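Local atomic coordinates of alginate biosynthesis protein AlgX (Pseudomonas aeruginosa, PDB entry 4KNC), a protein that takes part in alginate biosynthesis, helping to O-acetylate the exopolysaccharide and protecting the polymer from degradation as it crosses the periplasm. Residues A[71-76]-A[315-320]; A[215-220]-A[248-253]; A[373-378]-A[408-413]. All coordinates share one frame; numbering follows the deposited sequence.

Contact 1: residues A[71-76]-A[315-320]; sequences RDELKR and PLVDNG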
loop_
_atom_site.group_PDB
_atom_site.type_symbol
_atom_site.label_atom_id
_atom_site.label_comp_id
_atom_site.label_asym_id
_atom_site.label_seq_id
_atom_site.Cartn_x
_atom_site.Cartn_y
_atom_site.Cartn_z
ATOM N N ARG A 71 7.060 -8.395 8.871
ATOM C CA ARG A 71 6.173 -9.514 9.197
ATOM C C ARG A 71 6.395 -9.976 10.634
ATOM O O ARG A 71 5.438 -10.230 11.366
ATOM C CB ARG A 71 6.368 -10.681 8.215
ATOM C CG ARG A 71 5.535 -11.935 8.505
ATOM C CD ARG A 71 6.287 -12.914 9.433
ATOM N NE ARG A 71 5.490 -14.090 9.775
ATOM C CZ ARG A 71 5.676 -14.809 10.879
ATOM N NH1 ARG A 71 6.623 -14.456 11.741
ATOM N NH2 ARG A 71 4.913 -15.867 11.128
ATOM N N ASP A 72 7.659 -10.076 11.038
ATOM C CA ASP A 72 7.981 -10.566 12.377
ATOM C C ASP A 72 7.522 -9.600 13.444
ATOM O O ASP A 72 6.895 -10.001 14.417
ATOM C CB ASP A 72 9.473 -10.843 12.527
ATOM C CG ASP A 72 9.895 -12.107 11.826
ATOM O OD1 ASP A 72 9.026 -12.978 11.587
ATOM O OD2 ASP A 72 11.096 -12.233 11.522
ATOM N N GLU A 73 7.835 -8.324 13.259
ATOM C CA GLU A 73 7.338 -7.315 14.182
ATOM C C GLU A 73 5.811 -7.401 14.338
ATOM O O GLU A 73 5.300 -7.405 15.459
ATOM C CB GLU A 73 7.779 -5.919 13.741
ATOM C CG GLU A 73 7.624 -4.855 14.805
ATOM C CD GLU A 73 8.456 -5.140 16.047
ATOM O OE1 GLU A 73 9.411 -5.947 15.977
ATOM O OE2 GLU A 73 8.145 -4.554 17.104
ATOM N N LEU A 74 5.089 -7.503 13.223
ATOM C CA LEU A 74 3.635 -7.662 13.296
ATOM C C LEU A 74 3.216 -8.925 14.064
ATOM O O LEU A 74 2.319 -8.873 14.913
ATOM C CB LEU A 74 3.015 -7.667 11.899
ATOM C CG LEU A 74 3.064 -6.309 11.187
ATOM C CD1 LEU A 74 2.798 -6.484 9.703
ATOM C CD2 LEU A 74 2.049 -5.367 11.811
ATOM N N LYS A 75 3.860 -10.047 13.753
ATOM C CA LYS A 75 3.600 -11.319 14.436
ATOM C C LYS A 75 3.804 -11.248 15.954
ATOM O O LYS A 75 3.051 -11.852 16.719
ATOM C CB LYS A 75 4.470 -12.429 13.856
ATOM C CG LYS A 75 4.160 -13.798 14.437
ATOM C CD LYS A 75 2.698 -14.138 14.223
ATOM C CE LYS A 75 2.348 -15.486 14.844
ATOM N NZ LYS A 75 2.985 -16.611 14.095
ATOM N N ARG A 76 4.814 -10.504 16.391
ATOM C CA ARG A 76 5.051 -10.329 17.825
ATOM C C ARG A 76 3.857 -9.671 18.492
ATOM O O ARG A 76 3.594 -9.898 19.662
ATOM C CB ARG A 76 6.274 -9.448 18.086
ATOM C CG ARG A 76 7.620 -10.091 17.843
ATOM C CD ARG A 76 8.721 -9.348 18.614
ATOM N NE ARG A 76 8.666 -7.894 18.433
ATOM C CZ ARG A 76 8.145 -7.045 19.319
ATOM N NH1 ARG A 76 8.134 -5.742 19.073
ATOM N NH2 ARG A 76 7.624 -7.505 20.450
ATOM N N PRO A 315 8.663 1.039 13.704
ATOM C CA PRO A 315 8.276 1.590 15.009
ATOM C C PRO A 315 6.784 1.879 15.132
ATOM O O PRO A 315 6.289 2.025 16.247
ATOM C CB PRO A 315 9.052 2.907 15.071
ATOM C CG PRO A 315 9.217 3.292 13.623
ATOM C CD PRO A 315 9.480 1.997 12.935
ATOM N N LEU A 316 6.080 1.982 14.012
ATOM C CA LEU A 316 4.640 2.218 14.062
ATOM C C LEU A 316 3.867 1.034 14.658
ATOM O O LEU A 316 2.776 1.211 15.215
ATOM C CB LEU A 316 4.094 2.574 12.676
ATOM C CG LEU A 316 4.241 4.050 12.320
ATOM C CD1 LEU A 316 3.772 4.286 10.892
ATOM C CD2 LEU A 316 3.442 4.881 13.303
ATOM N N VAL A 317 4.423 -0.168 14.543
ATOM C CA VAL A 317 3.769 -1.347 15.116
ATOM C C VAL A 317 3.479 -1.153 16.613
ATOM O O VAL A 317 2.425 -1.573 17.096
ATOM C CB VAL A 317 4.587 -2.633 14.866
ATOM C CG1 VAL A 317 3.956 -3.822 15.568
ATOM C CG2 VAL A 317 4.678 -2.900 13.389
ATOM N N ASP A 318 4.390 -0.483 17.328
ATOM C CA ASP A 318 4.201 -0.192 18.757
ATOM C C ASP A 318 3.921 1.273 19.074
ATOM O O ASP A 318 4.368 1.785 20.096
ATOM C CB ASP A 318 5.400 -0.660 19.583
ATOM C CG ASP A 318 5.480 -2.157 19.679
ATOM O OD1 ASP A 318 5.785 -2.786 18.643
ATOM O OD2 ASP A 318 5.233 -2.703 20.780
ATOM N N ASN A 319 3.181 1.939 18.200
ATOM C CA ASN A 319 2.685 3.286 18.466
ATOM C C ASN A 319 3.758 4.348 18.754
ATOM O O ASN A 319 3.522 5.279 19.524
ATOM C CB ASN A 319 1.645 3.260 19.596
ATOM C CG ASN A 319 0.563 4.310 19.409
ATOM O OD1 ASN A 319 0.645 5.150 18.499
ATOM N ND2 ASN A 319 -0.452 4.279 20.269
ATOM N N GLY A 320 4.923 4.210 18.128
ATOM C CA GLY A 320 6.002 5.172 18.289
ATOM C C GLY A 320 6.396 5.442 19.731
ATOM O O GLY A 320 6.914 4.562 20.430
#
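The Arg-76 guanidinium lies almost parallel to the Asp-318 carboxylate, their planes 12° apart, and Asp-318 OD1 approaches it obliquely. At the guanidinium edge, and in its plane, Arg-76 NE donates to Glu-73 OE1 (3.2 Å), reaching that oxygen from above the carboxylate plane. The Glu-73 and Asp-318 carboxylates are tilted 54° against each other. Arg-76 thus stands beside both acids in a salt-bridge network, although its link to Asp-318 is long, at 3.8 Å from Arg-76 NH1 to Asp-318 OD1, and the position of NH1 is doubtful.

Residues 315-320 finish helix 307-316 with a Schellman motif: Gly-320 N bonds to Pro-315 O (3.2 Å) and Asn-319 N to Leu-316 O (3.1 Å), Asn-319 adopting positive phi. Within this turn, Val-317 points toward helix 61-76. Glu-73 CG extends away from its own backbone N (chi1 -165°) and lies 3.8 Å from Val-317 CB, after which the bend at chi2 swings the carboxylate toward Arg-76. Leu-74 CD2 curls back to meet Val-317 CG2 at 3.9 Å, while the same leucine also packs on Met-281 of helix 275-282. Beyond the turn, Asn-319 OD1 accepts a hydrogen bond from Arg-396 of the carbohydrate-binding module, and Pro-315 and Leu-316 touch Val-398 on strand 396-400.

Contact 2: residues A[215-220]-A[248-253]; sequences FETEPV and AYNFAG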
loop_
_atom_site.group_PDB
_atom_site.type_symbol
_atom_site.label_atom_id
_atom_site.label_comp_id
_atom_site.label_asym_id
_atom_site.label_seq_id
_atom_site.Cartn_x
_atom_site.Cartn_y
_atom_site.Cartn_z
ATOM N N PHE A 215 -21.384 -3.733 -7.399
ATOM C CA PHE A 215 -21.905 -4.563 -6.309
ATOM C C PHE A 215 -21.728 -3.948 -4.928
ATOM O O PHE A 215 -20.764 -3.229 -4.670
ATOM C CB PHE A 215 -21.222 -5.941 -6.309
ATOM C CG PHE A 215 -21.525 -6.766 -7.532
ATOM C CD1 PHE A 215 -20.780 -6.616 -8.688
ATOM C CD2 PHE A 215 -22.562 -7.677 -7.528
ATOM C CE1 PHE A 215 -21.058 -7.362 -9.809
ATOM C CE2 PHE A 215 -22.852 -8.430 -8.653
ATOM C CZ PHE A 215 -22.098 -8.276 -9.792
ATOM N N GLU A 216 -22.656 -4.273 -4.038
ATOM C CA GLU A 216 -22.493 -4.000 -2.613
ATOM C C GLU A 216 -22.797 -5.245 -1.772
ATOM O O GLU A 216 -23.531 -6.142 -2.207
ATOM C CB GLU A 216 -23.362 -2.824 -2.183
ATOM C CG GLU A 216 -22.917 -1.511 -2.822
ATOM C CD GLU A 216 -23.728 -0.326 -2.355
ATOM O OE1 GLU A 216 -24.746 -0.532 -1.655
ATOM O OE2 GLU A 216 -23.344 0.816 -2.694
ATOM N N THR A 217 -22.218 -5.297 -0.576
ATOM C CA THR A 217 -22.359 -6.456 0.293
ATOM C C THR A 217 -22.958 -6.044 1.633
ATOM O O THR A 217 -22.566 -5.029 2.208
ATOM C CB THR A 217 -20.999 -7.126 0.540
ATOM O OG1 THR A 217 -20.408 -7.504 -0.714
ATOM C CG2 THR A 217 -21.157 -8.351 1.425
ATOM N N GLU A 218 -23.923 -6.822 2.106
ATOM C CA GLU A 218 -24.603 -6.549 3.372
ATOM C C GLU A 218 -24.677 -7.810 4.236
ATOM O O GLU A 218 -24.778 -8.936 3.725
ATOM C CB GLU A 218 -26.030 -6.039 3.138
ATOM C CG GLU A 218 -26.137 -4.789 2.280
ATOM C CD GLU A 218 -25.622 -3.542 2.982
ATOM O OE1 GLU A 218 -25.006 -2.689 2.297
ATOM O OE2 GLU A 218 -25.841 -3.408 4.209
ATOM N N PRO A 219 -24.622 -7.627 5.560
ATOM C CA PRO A 219 -24.917 -8.758 6.442
ATOM C C PRO A 219 -26.388 -9.131 6.349
ATOM O O PRO A 219 -27.243 -8.253 6.215
ATOM C CB PRO A 219 -24.592 -8.211 7.837
ATOM C CG PRO A 219 -24.601 -6.707 7.694
ATOM C CD PRO A 219 -24.179 -6.426 6.293
ATOM N N VAL A 220 -26.674 -10.428 6.398
ATOM C CA VAL A 220 -28.047 -10.919 6.416
ATOM C C VAL A 220 -28.238 -11.921 7.547
ATOM O O VAL A 220 -27.268 -12.339 8.186
ATOM C CB VAL A 220 -28.429 -11.579 5.083
ATOM C CG1 VAL A 220 -28.606 -10.520 4.010
ATOM C CG2 VAL A 220 -27.381 -12.608 4.677
ATOM N N ALA A 248 -15.897 1.216 -4.947
ATOM C CA ALA A 248 -16.416 1.024 -6.301
ATOM C C ALA A 248 -16.274 -0.406 -6.823
ATOM O O ALA A 248 -17.105 -0.851 -7.604
ATOM C CB ALA A 248 -15.747 1.998 -7.272
ATOM N N TYR A 249 -15.222 -1.118 -6.411
ATOM C CA TYR A 249 -14.977 -2.441 -6.967
ATOM C C TYR A 249 -15.404 -3.523 -5.993
ATOM O O TYR A 249 -15.457 -4.691 -6.358
ATOM C CB TYR A 249 -13.514 -2.610 -7.387
ATOM C CG TYR A 249 -13.001 -1.394 -8.106
ATOM C CD1 TYR A 249 -13.408 -1.111 -9.412
ATOM C CD2 TYR A 249 -12.147 -0.502 -7.471
ATOM C CE1 TYR A 249 -12.962 0.016 -10.069
ATOM C CE2 TYR A 249 -11.690 0.635 -8.124
ATOM C CZ TYR A 249 -12.098 0.888 -9.419
ATOM O OH TYR A 249 -11.644 2.026 -10.062
ATOM N N ASN A 250 -15.691 -3.118 -4.758
ATOM C CA ASN A 250 -16.248 -4.008 -3.743
ATOM C C ASN A 250 -15.355 -5.206 -3.338
ATOM O O ASN A 250 -15.862 -6.260 -2.968
ATOM C CB ASN A 250 -17.651 -4.499 -4.150
ATOM C CG ASN A 250 -18.441 -5.044 -2.957
ATOM O OD1 ASN A 250 -18.506 -4.394 -1.922
ATOM N ND2 ASN A 250 -19.002 -6.260 -3.086
ATOM N N PHE A 251 -14.040 -5.037 -3.397
ATOM C CA PHE A 251 -13.109 -6.098 -3.002
ATOM C C PHE A 251 -13.335 -6.517 -1.546
ATOM O O PHE A 251 -13.453 -7.712 -1.254
ATOM C CB PHE A 251 -11.663 -5.659 -3.245
ATOM C CG PHE A 251 -10.618 -6.696 -2.873
ATOM C CD1 PHE A 251 -10.664 -7.980 -3.398
ATOM C CD2 PHE A 251 -9.553 -6.355 -2.040
ATOM C CE1 PHE A 251 -9.689 -8.924 -3.067
ATOM C CE2 PHE A 251 -8.560 -7.289 -1.717
ATOM C CZ PHE A 251 -8.639 -8.582 -2.228
ATOM N N ALA A 252 -13.443 -5.547 -0.641
ATOM C CA ALA A 252 -13.736 -5.869 0.770
ATOM C C ALA A 252 -15.072 -6.616 0.955
ATOM O O ALA A 252 -15.168 -7.550 1.748
ATOM C CB ALA A 252 -13.719 -4.619 1.615
ATOM N N GLY A 253 -16.101 -6.207 0.216
ATOM C CA GLY A 253 -17.398 -6.864 0.303
ATOM C C GLY A 253 -17.358 -8.314 -0.157
ATOM O O GLY A 253 -17.937 -9.201 0.481
HETATM O O HOH W 1 -18.809 -2.935 -7.004
HETATM O O HOH W 2 -20.067 -3.617 0.250
#
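One direct hydrogen bond joins Thr-217 to Asn-250: the amide ND2 donates to OG1 over 3.0 Å, almost perfectly straight at 177° and with the hydroxyl oxygen lying in the amide plane. CG of Asn-250 is turned away from its own backbone N (chi1 -162°), which carries the amide across to the strand, where it meets the threonine side chain at about a right angle. OG1 is also hydrogen-bonded to Ser-183 OG of the neighbouring strand 180-191, so this oxygen connects both strands of the ribbon to the loop.

Water-mediated links run alongside. One water joins Thr-217 N to Asn-250 OD1, at 2.8 Å from OD1, so both ends of the amide are engaged by Thr-217. A second water joins Phe-215 N to Ala-248 O, lying 2.7 Å from the nitrogen.

Van der Waals packing fills in the remainder. Asn-250 CB rests 3.4 Å from Phe-215 O, and Thr-217 CB sits 3.6 Å from Gly-253 CA. The bare glycine lets the first turn of the helix come to a CA-CA distance of 5.0 Å from Thr-217.

Asn-250 occupies the N-cap position of helix 251-259, following the probable nucleophile Ser-243. Its neighbour Tyr-249 stacks on His-150, the inferred proton acceptor. The contact is thus near, but not in, the probable catalytic centre of the SGNH hydrolase-like domain, the Asn-250 side chain being about 12 Å from that of His-150.

Contact 3: residues A[373-378]-A[408-413]; sequences IWYMNG and ADQQFL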
loop_
_atom_site.group_PDB
_atom_site.type_symbol
_atom_site.label_atom_id
_atom_site.label_comp_id
_atom_site.label_asym_id
_atom_site.label_seq_id
_atom_site.Cartn_x
_atom_site.Cartn_y
_atom_site.Cartn_z
ATOM N N ILE A 373 18.723 15.408 11.127
ATOM C CA ILE A 373 19.170 14.787 12.361
ATOM C C ILE A 373 20.680 14.924 12.506
ATOM O O ILE A 373 21.430 14.340 11.721
ATOM C CB ILE A 373 18.824 13.285 12.377
ATOM C CG1 ILE A 373 17.307 13.076 12.378
ATOM C CG2 ILE A 373 19.429 12.651 13.576
ATOM C CD1 ILE A 373 16.666 12.985 10.976
ATOM N N TRP A 374 21.116 15.695 13.504
ATOM C CA TRP A 374 22.539 15.910 13.771
ATOM C C TRP A 374 23.037 15.004 14.887
ATOM O O TRP A 374 22.337 14.780 15.894
ATOM C CB TRP A 374 22.829 17.364 14.180
ATOM C CG TRP A 374 22.719 18.358 13.071
ATOM C CD1 TRP A 374 21.621 19.099 12.742
ATOM C CD2 TRP A 374 23.745 18.730 12.142
ATOM N NE1 TRP A 374 21.898 19.903 11.662
ATOM C CE2 TRP A 374 23.195 19.694 11.275
ATOM C CE3 TRP A 374 25.071 18.334 11.954
ATOM C CZ2 TRP A 374 23.928 20.271 10.237
ATOM C CZ3 TRP A 374 25.798 18.914 10.925
ATOM C CH2 TRP A 374 25.227 19.867 10.084
ATOM N N TYR A 375 24.269 14.532 14.719
ATOM C CA TYR A 375 24.931 13.711 15.715
ATOM C C TYR A 375 26.120 14.448 16.332
ATOM O O TYR A 375 26.588 15.447 15.792
ATOM C CB TYR A 375 25.362 12.385 15.088
ATOM C CG TYR A 375 24.195 11.616 14.515
ATOM C CD1 TYR A 375 23.340 10.903 15.344
ATOM C CD2 TYR A 375 23.932 11.623 13.152
ATOM C CE1 TYR A 375 22.264 10.205 14.833
ATOM C CE2 TYR A 375 22.857 10.928 12.630
ATOM C CZ TYR A 375 22.028 10.220 13.478
ATOM O OH TYR A 375 20.956 9.526 12.974
ATOM N N MET A 376 26.602 13.943 17.460
ATOM C CA MET A 376 27.690 14.567 18.216
ATOM C C MET A 376 29.025 14.627 17.463
ATOM O O MET A 376 29.989 15.209 17.956
ATOM C CB MET A 376 27.880 13.851 19.556
ATOM C CG MET A 376 26.654 13.871 20.465
ATOM S SD MET A 376 26.581 15.273 21.596
ATOM C CE MET A 376 25.060 14.932 22.481
ATOM N N ASN A 377 29.073 14.035 16.272
ATOM C CA ASN A 377 30.287 14.002 15.462
ATOM C C ASN A 377 30.189 14.882 14.214
ATOM O O ASN A 377 30.971 14.739 13.274
ATOM C CB ASN A 377 30.571 12.565 15.044
ATOM C CG ASN A 377 29.352 11.890 14.471
ATOM O OD1 ASN A 377 28.875 12.259 13.401
ATOM N ND2 ASN A 377 28.823 10.907 15.191
ATOM N N GLY A 378 29.215 15.784 14.202
ATOM C CA GLY A 378 29.050 16.706 13.097
ATOM C C GLY A 378 28.376 16.126 11.864
ATOM O O GLY A 378 28.104 16.860 10.918
ATOM N N ALA A 408 24.063 3.513 13.259
ATOM C CA ALA A 408 23.368 3.030 14.449
ATOM C C ALA A 408 24.076 3.400 15.753
ATOM O O ALA A 408 23.470 3.421 16.826
ATOM C CB ALA A 408 23.177 1.520 14.363
ATOM N N ASP A 409 25.361 3.707 15.641
ATOM C CA ASP A 409 26.216 3.937 16.793
ATOM C C ASP A 409 26.250 5.396 17.260
ATOM O O ASP A 409 26.569 5.672 18.418
ATOM C CB ASP A 409 27.631 3.474 16.450
ATOM N N GLN A 410 25.921 6.325 16.365
ATOM C CA GLN A 410 26.117 7.750 16.639
ATOM C C GLN A 410 25.263 8.280 17.787
ATOM O O GLN A 410 24.177 7.763 18.056
ATOM C CB GLN A 410 25.882 8.577 15.376
ATOM C CG GLN A 410 26.585 8.030 14.144
ATOM C CD GLN A 410 28.089 7.895 14.327
ATOM O OE1 GLN A 410 28.698 8.594 15.139
ATOM N NE2 GLN A 410 28.696 6.994 13.563
ATOM N N GLN A 411 25.774 9.305 18.468
ATOM C CA GLN A 411 25.029 9.969 19.536
ATOM C C GLN A 411 24.192 11.140 19.011
ATOM O O GLN A 411 24.722 12.094 18.437
ATOM C CB GLN A 411 25.967 10.454 20.644
ATOM C CG GLN A 411 26.605 9.349 21.456
ATOM C CD GLN A 411 25.603 8.586 22.299
ATOM O OE1 GLN A 411 25.072 9.106 23.281
ATOM N NE2 GLN A 411 25.341 7.338 21.918
ATOM N N PHE A 412 22.881 11.050 19.219
ATOM C CA PHE A 412 21.947 12.096 18.822
ATOM C C PHE A 412 22.319 13.455 19.423
ATOM O O PHE A 412 22.604 13.567 20.619
ATOM C CB PHE A 412 20.527 11.705 19.237
ATOM C CG PHE A 412 19.481 12.738 18.899
ATOM C CD1 PHE A 412 19.014 12.877 17.604
ATOM C CD2 PHE A 412 18.956 13.562 19.885
ATOM C CE1 PHE A 412 18.046 13.831 17.292
ATOM C CE2 PHE A 412 17.992 14.510 19.587
ATOM C CZ PHE A 412 17.535 14.646 18.282
ATOM N N LEU A 413 22.337 14.483 18.583
ATOM C CA LEU A 413 22.510 15.835 19.075
ATOM C C LEU A 413 21.260 16.668 18.837
ATOM O O LEU A 413 20.756 17.312 19.756
ATOM C CB LEU A 413 23.699 16.520 18.418
ATOM C CG LEU A 413 23.676 18.012 18.763
ATOM C CD1 LEU A 413 24.175 18.248 20.197
ATOM C CD2 LEU A 413 24.461 18.816 17.758
HETATM O O HOH W 3 28.176 10.896 17.645
#
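Tyr-375 and Gln-410 cross at about a right angle, the glutamine laying its CB over one face of the ring, 3.4 Å from Tyr-375 CD1. The ring edge is turned to segment 408-413 as well, with Gln-411 O near its plane. Tyr-375 OH ends on Ser-352 OG, and the Gln-410 amide donates through NE2 to Asp-406 O, so both side chains are tied at their polar ends.

Phe-412 pairs with Tyr-375 as an antiparallel non-hydrogen-bonded pair, yet their side chains diverge; CG of Phe-412 lies trans to its own N (chi1 179°), and Ile-373 CG2 meets the ring at its edge, 4.1 Å from CD1. From the turn, Met-376 meets Leu-413 nearly at a right angle. The methionine chain bends at chi2 (-91°), bringing SD to 4.1 Å from Leu-413 CD1 and CE to 3.4 Å from Phe-412 O. Its CG slants over Gln-411 CB at 3.5 Å.

Two backbone bonds flank the pair: Leu-413 N to Trp-374 O (2.7 Å) and Met-376 N to Gln-411 O (2.8 Å). Gln-411 O receives in addition a CA-H...O contact from Tyr-375, while a water accepts from Gln-411 N. The strand ends in the carbohydrate-binding module, where the type I turn of residues 375-378 begins, are therefore joined by main-chain bonds, and the apolar side chains and the aliphatic parts of polar ones contribute dispersion contacts around them.

From the N terminus, helix 61-76 supplies the first half of contact 1, and the chain travels 239 residues through the SGNH hydrolase-like domain before 315-320 closes that long loop. Contact 2 falls wholly within it, a short excursion of 28 residues that brings the start of helix 251-259 against strand 210-220. Contact 3 opens only after contact 1 has closed, in the carbohydrate-binding module, where strands 368-375 and 412-418 meet; 408-413 closes it, 30 residues on from 373-378. No two of the loops cross. Contact 1 sits where the SGNH hydrolase-like domain hands over to the module; contacts 2 and 3 lie on opposite sides of the chain's centre, their own centres about 51 Å apart.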